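Local coordinates for putative uncharacterized protein (Campylobacter jejuni, PDB 5TPU) that is uncharacterised but has a cupin-type beta fold of the WxcM-like family and binds thymidine-5'-diphosphate in the crystal, at residues Q62-M67 with C71-N76. The protein carries 3 engineered substitutions. Sequence-based numbering, arbitrary orientation.
Sequences QVLIMM and CDIILN
Leu64 and Ile73 meet through their outermost methyls, CD2 of Leu64 lying 3.3 Å from CD1 of Ile73, closer than carbons usually pack. Both residues direct their CB toward the opposing strand, and the two side chains slant across each other. Ile73 turns CG1 almost into eclipse with its backbone N (chi1 -22°), putting CG2 on the far side, and chi2 (-123°) is also unstaggered, so the place of CD1 is doubtful. Met103 and Leu112 pack on Leu64, and Leu86 on Ile73, so the pair sits in a buried apolar layer.

The strands belong to the two facing antiparallel sheets of a jelly-roll beta-barrel, as expected of a cupin: Leu64 bonds through its backbone to Leu93 in one, Cys71 to Leu86 in the other. No hydrogen bond joins 62-67 to 71-76, and the CA atoms of Leu64 and Ile73 stand 9.9 Å apart, a spacing bridged by the two side chains.

Toward the short connection between the strands the contact passes to sulfur. SD of Met66 lies 3.7 Å from SG of Cys71, a van der Waals contact between thioether and thiol sulfur, reached by a methionine chain bent at chi2 and chi3. Phe106 packs against both residues.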
loop_
_atom_site.group_PDB
_atom_site.type_symbol
_atom_site.label_atom_id
_atom_site.label_comp_id
_atom_site.label_asym_id
_atom_site.label_seq_id
_atom_site.Cartn_x
_atom_site.Cartn_y
_atom_site.Cartn_z
ATOM N N GLN A 62 -8.078 -5.373 8.656
ATOM C CA GLN A 62 -6.896 -5.111 7.838
ATOM C C GLN A 62 -6.663 -6.134 6.726
ATOM O O GLN A 62 -7.049 -7.301 6.829
ATOM C CB GLN A 62 -5.639 -5.083 8.715
ATOM C CG GLN A 62 -5.585 -3.995 9.781
ATOM C CD GLN A 62 -4.690 -4.419 10.938
ATOM O OE1 GLN A 62 -4.932 -5.445 11.584
ATOM N NE2 GLN A 62 -3.631 -3.688 11.152
ATOM N N VAL A 63 -5.956 -5.714 5.684
ATOM C CA VAL A 63 -5.323 -6.673 4.782
ATOM C C VAL A 63 -3.838 -6.447 4.748
ATOM O O VAL A 63 -3.413 -5.337 4.462
ATOM C CB VAL A 63 -5.913 -6.579 3.378
ATOM C CG1 VAL A 63 -5.068 -7.376 2.389
ATOM C CG2 VAL A 63 -7.349 -7.050 3.421
ATOM N N LEU A 64 -3.077 -7.497 5.033
ATOM C CA LEU A 64 -1.600 -7.465 5.094
ATOM C C LEU A 64 -1.001 -8.032 3.827
ATOM O O LEU A 64 -1.353 -9.159 3.462
ATOM C CB LEU A 64 -1.077 -8.302 6.277
ATOM C CG LEU A 64 -1.046 -7.615 7.654
ATOM C CD1 LEU A 64 -2.419 -7.083 8.027
ATOM C CD2 LEU A 64 -0.545 -8.577 8.704
ATOM N N ILE A 65 -0.089 -7.303 3.180
ATOM C CA ILE A 65 0.635 -7.815 2.012
ATOM C C ILE A 65 2.135 -7.640 2.244
ATOM O O ILE A 65 2.589 -6.553 2.550
ATOM C CB ILE A 65 0.189 -7.028 0.768
ATOM C CG1 ILE A 65 -1.287 -7.273 0.473
ATOM C CG2 ILE A 65 1.013 -7.369 -0.465
ATOM C CD1 ILE A 65 -1.954 -6.143 -0.276
ATOM N N MET A 66 2.895 -8.719 2.155
ATOM C CA MET A 66 4.333 -8.665 2.209
ATOM C C MET A 66 4.830 -8.170 0.847
ATOM O O MET A 66 4.941 -8.948 -0.087
ATOM C CB MET A 66 4.901 -10.072 2.510
ATOM C CG MET A 66 5.820 -10.185 3.689
ATOM S SD MET A 66 5.481 -9.103 5.087
ATOM C CE MET A 66 7.153 -8.575 5.392
ATOM N N MET A 67 5.095 -6.879 0.762
ATOM C CA MET A 67 5.656 -6.258 -0.422
ATOM C C MET A 67 7.067 -6.711 -0.744
ATOM O O MET A 67 7.463 -6.722 -1.903
ATOM C CB MET A 67 5.684 -4.738 -0.263
ATOM C CG MET A 67 4.329 -4.101 -0.350
ATOM S SD MET A 67 3.680 -4.081 -2.024
ATOM C CE MET A 67 5.116 -3.923 -3.069
ATOM N N CYS A 71 7.725 -12.683 6.688
ATOM C CA CYS A 71 7.472 -12.712 8.130
ATOM C C CYS A 71 6.468 -13.801 8.478
ATOM O O CYS A 71 5.856 -14.370 7.607
ATOM C CB CYS A 71 6.968 -11.361 8.665
ATOM S SG CYS A 71 5.241 -11.062 8.269
ATOM N N ASP A 72 6.351 -14.074 9.775
ATOM C CA ASP A 72 5.351 -14.929 10.379
ATOM C C ASP A 72 4.415 -14.059 11.189
ATOM O O ASP A 72 4.861 -13.142 11.907
ATOM C CB ASP A 72 6.009 -15.959 11.320
ATOM C CG ASP A 72 6.921 -16.880 10.591
ATOM O OD1 ASP A 72 6.626 -17.173 9.405
ATOM O OD2 ASP A 72 7.933 -17.275 11.177
ATOM N N ILE A 73 3.126 -14.365 11.039
ATOM C CA ILE A 73 2.043 -13.786 11.809
ATOM C C ILE A 73 1.420 -14.933 12.549
ATOM O O ILE A 73 0.933 -15.889 11.933
ATOM C CB ILE A 73 0.878 -13.194 10.983
ATOM C CG1 ILE A 73 1.307 -12.858 9.558
ATOM C CG2 ILE A 73 0.197 -12.075 11.772
ATOM C CD1 ILE A 73 1.113 -11.426 9.104
ATOM N N ILE A 74 1.427 -14.824 13.870
ATOM C CA ILE A 74 0.641 -15.700 14.687
ATOM C C ILE A 74 -0.702 -15.036 14.961
ATOM O O ILE A 74 -0.790 -13.958 15.528
ATOM C CB ILE A 74 1.389 -16.024 15.962
ATOM C CG1 ILE A 74 2.778 -16.529 15.588
ATOM C CG2 ILE A 74 0.604 -17.044 16.780
ATOM C CD1 ILE A 74 3.481 -17.244 16.723
ATOM N N LEU A 75 -1.755 -15.658 14.484
ATOM C CA LEU A 75 -3.101 -15.182 14.733
ATOM C C LEU A 75 -3.723 -15.995 15.869
ATOM O O LEU A 75 -3.392 -17.183 16.029
ATOM C CB LEU A 75 -3.946 -15.347 13.485
ATOM C CG LEU A 75 -3.586 -14.579 12.214
ATOM C CD1 LEU A 75 -4.435 -15.093 11.063
ATOM C CD2 LEU A 75 -3.867 -13.105 12.397
ATOM N N ASN A 76 -4.608 -15.347 16.633
ATOM C CA ASN A 76 -5.276 -15.954 17.776
ATOM C C ASN A 76 -6.713 -15.421 17.924
ATOM O O ASN A 76 -6.943 -14.192 17.999
ATOM C CB ASN A 76 -4.462 -15.693 19.042
ATOM C CG ASN A 76 -4.964 -16.495 20.217
ATOM O OD1 ASN A 76 -6.137 -16.464 20.560
ATOM N ND2 ASN A 76 -4.070 -17.270 20.804
#